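Local atomic coordinates of ribonucleoside-diphosphate reductase small chain 2 (Saccharomyces cerevisiae, PDB entry 1JK0), a protein that forms part of the small subunit of ribonucleotide reductase, which makes deoxyribonucleotides for DNA synthesis, and is required for folding of its partner RNR2 and assembly with the large subunits. Residues B[214-217]-B[218-222]. Numbering follows the deposited sequence.
Sequences RNIC and RDRGA
N215 and R218 lie side by side on helix 207-232, where both side chains also touch W57, with the amide and guanidinium planes turned 39° apart. NH1 of R218 gives a weak, bent hydrogen bond to OD1 of N215 at 3.1 Å, while the backbone O of N215 sits over one face of the same guanidinium, offset toward its rim. R218 extends at first, CG trans to the backbone N (chi1 -174°), then bends at chi3 (50°), which folds its head back over the helix to the neighbouring carboxylate. There NH2 of R218 makes a salt bridge to OD1 of D219 at 2.6 Å, on the syn side, and NE adds a weaker bond to the same oxygen. The other oxygen, OD2, accepts hydrogen bonds from Y127 and W57, so both oxygens of this buried carboxylate are engaged. Replacing D219 by alanine removes the carboxylate, which is likely to leave the R218 guanidinium without its charge partner and freer to turn, and Y127 and W57 without the acceptor they share.

The backbone bonds are regular i to i+4 alpha-helical ones: N of R218 to O of R214, N of D219 to O of N215 (2.8 Å), N of R220 to O of I216 and N of G221 to O of C217 (3.0 Å).

On the buried side a methyl group meets a guanidinium: CG2 of I216 lies over one face of the R220 head, 3.5 Å from NH2, and also meets CG of R220 at 3.7 Å. The charge of R220 is answered by a salt bridge to E124.

Within this ferritin-like helical fold, I216 packs on Y127 and Y131, the predicted active-site residue, from helix 111-138, while C217 rests on Y194 and F198 of helix 191-200.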
loop_
_atom_site.group_PDB
_atom_site.type_symbol
_atom_site.label_atom_id
_atom_site.label_comp_id
_atom_site.label_asym_id
_atom_site.label_seq_id
_atom_site.Cartn_x
_atom_site.Cartn_y
_atom_site.Cartn_z
ATOM N N ARG B 214 -6.966 -17.335 -17.490
ATOM C CA ARG B 214 -8.332 -16.819 -17.462
ATOM C C ARG B 214 -8.410 -15.597 -16.526
ATOM O O ARG B 214 -9.002 -14.572 -16.875
ATOM C CB ARG B 214 -9.294 -17.914 -16.986
ATOM C CG ARG B 214 -10.766 -17.670 -17.299
ATOM C CD ARG B 214 -11.662 -18.885 -16.927
ATOM N NE ARG B 214 -11.176 -20.149 -17.495
ATOM C CZ ARG B 214 -10.442 -21.045 -16.831
ATOM N NH1 ARG B 214 -10.112 -20.837 -15.563
ATOM N NH2 ARG B 214 -10.002 -22.139 -17.441
ATOM N N ASN B 215 -7.784 -15.712 -15.355
ATOM C CA ASN B 215 -7.777 -14.647 -14.346
ATOM C C ASN B 215 -7.063 -13.359 -14.723
ATOM O O ASN B 215 -7.624 -12.271 -14.644
ATOM C CB ASN B 215 -7.135 -15.140 -13.051
ATOM C CG ASN B 215 -7.937 -16.198 -12.371
ATOM O OD1 ASN B 215 -9.154 -16.264 -12.524
ATOM N ND2 ASN B 215 -7.266 -17.026 -11.588
ATOM N N ILE B 216 -5.794 -13.494 -15.077
ATOM C CA ILE B 216 -4.977 -12.354 -15.440
ATOM C C ILE B 216 -5.687 -11.568 -16.537
ATOM O O ILE B 216 -5.772 -10.335 -16.488
ATOM C CB ILE B 216 -3.563 -12.828 -15.900
ATOM C CG1 ILE B 216 -2.872 -13.546 -14.734
ATOM C CG2 ILE B 216 -2.720 -11.645 -16.366
ATOM C CD1 ILE B 216 -1.496 -14.101 -15.050
ATOM N N CYS B 217 -6.235 -12.288 -17.503
ATOM C CA CYS B 217 -6.924 -11.655 -18.603
ATOM C C CYS B 217 -8.135 -10.928 -18.068
ATOM O O CYS B 217 -8.435 -9.822 -18.500
ATOM C CB CYS B 217 -7.353 -12.699 -19.631
ATOM S SG CYS B 217 -7.671 -12.020 -21.262
ATOM N N ARG B 218 -8.838 -11.537 -17.124
ATOM C CA ARG B 218 -10.013 -10.876 -16.563
ATOM C C ARG B 218 -9.624 -9.574 -15.829
ATOM O O ARG B 218 -10.244 -8.523 -16.030
ATOM C CB ARG B 218 -10.743 -11.815 -15.597
ATOM C CG ARG B 218 -12.071 -11.257 -15.084
ATOM C CD ARG B 218 -12.422 -11.856 -13.735
ATOM N NE ARG B 218 -11.274 -11.740 -12.847
ATOM C CZ ARG B 218 -10.703 -12.765 -12.231
ATOM N NH1 ARG B 218 -11.185 -13.985 -12.399
ATOM N NH2 ARG B 218 -9.630 -12.569 -11.476
ATOM N N ASP B 219 -8.586 -9.649 -14.994
ATOM C CA ASP B 219 -8.120 -8.500 -14.233
ATOM C C ASP B 219 -7.490 -7.450 -15.135
ATOM O O ASP B 219 -7.669 -6.239 -14.924
ATOM C CB ASP B 219 -7.092 -8.931 -13.186
ATOM C CG ASP B 219 -7.613 -10.021 -12.271
ATOM O OD1 ASP B 219 -8.853 -10.225 -12.228
ATOM O OD2 ASP B 219 -6.782 -10.663 -11.586
ATOM N N ARG B 220 -6.736 -7.901 -16.133
ATOM C CA ARG B 220 -6.087 -6.962 -17.039
ATOM C C ARG B 220 -7.179 -6.199 -17.776
ATOM O O ARG B 220 -7.049 -5.009 -18.057
ATOM C CB ARG B 220 -5.167 -7.714 -18.007
ATOM C CG ARG B 220 -3.872 -8.234 -17.367
ATOM C CD ARG B 220 -2.960 -7.076 -16.997
ATOM N NE ARG B 220 -1.796 -7.457 -16.194
ATOM C CZ ARG B 220 -0.860 -8.332 -16.562
ATOM N NH1 ARG B 220 0.155 -8.589 -15.749
ATOM N NH2 ARG B 220 -0.938 -8.959 -17.727
ATOM N N GLY B 221 -8.270 -6.895 -18.063
ATOM C CA GLY B 221 -9.374 -6.258 -18.741
ATOM C C GLY B 221 -9.916 -5.158 -17.864
ATOM O O GLY B 221 -10.105 -4.029 -18.329
ATOM N N ALA B 222 -10.166 -5.484 -16.592
ATOM C CA ALA B 222 -10.683 -4.513 -15.629
ATOM C C ALA B 222 -9.715 -3.351 -15.488
ATOM O O ALA B 222 -10.126 -2.198 -15.535
ATOM C CB ALA B 222 -10.895 -5.158 -14.279
#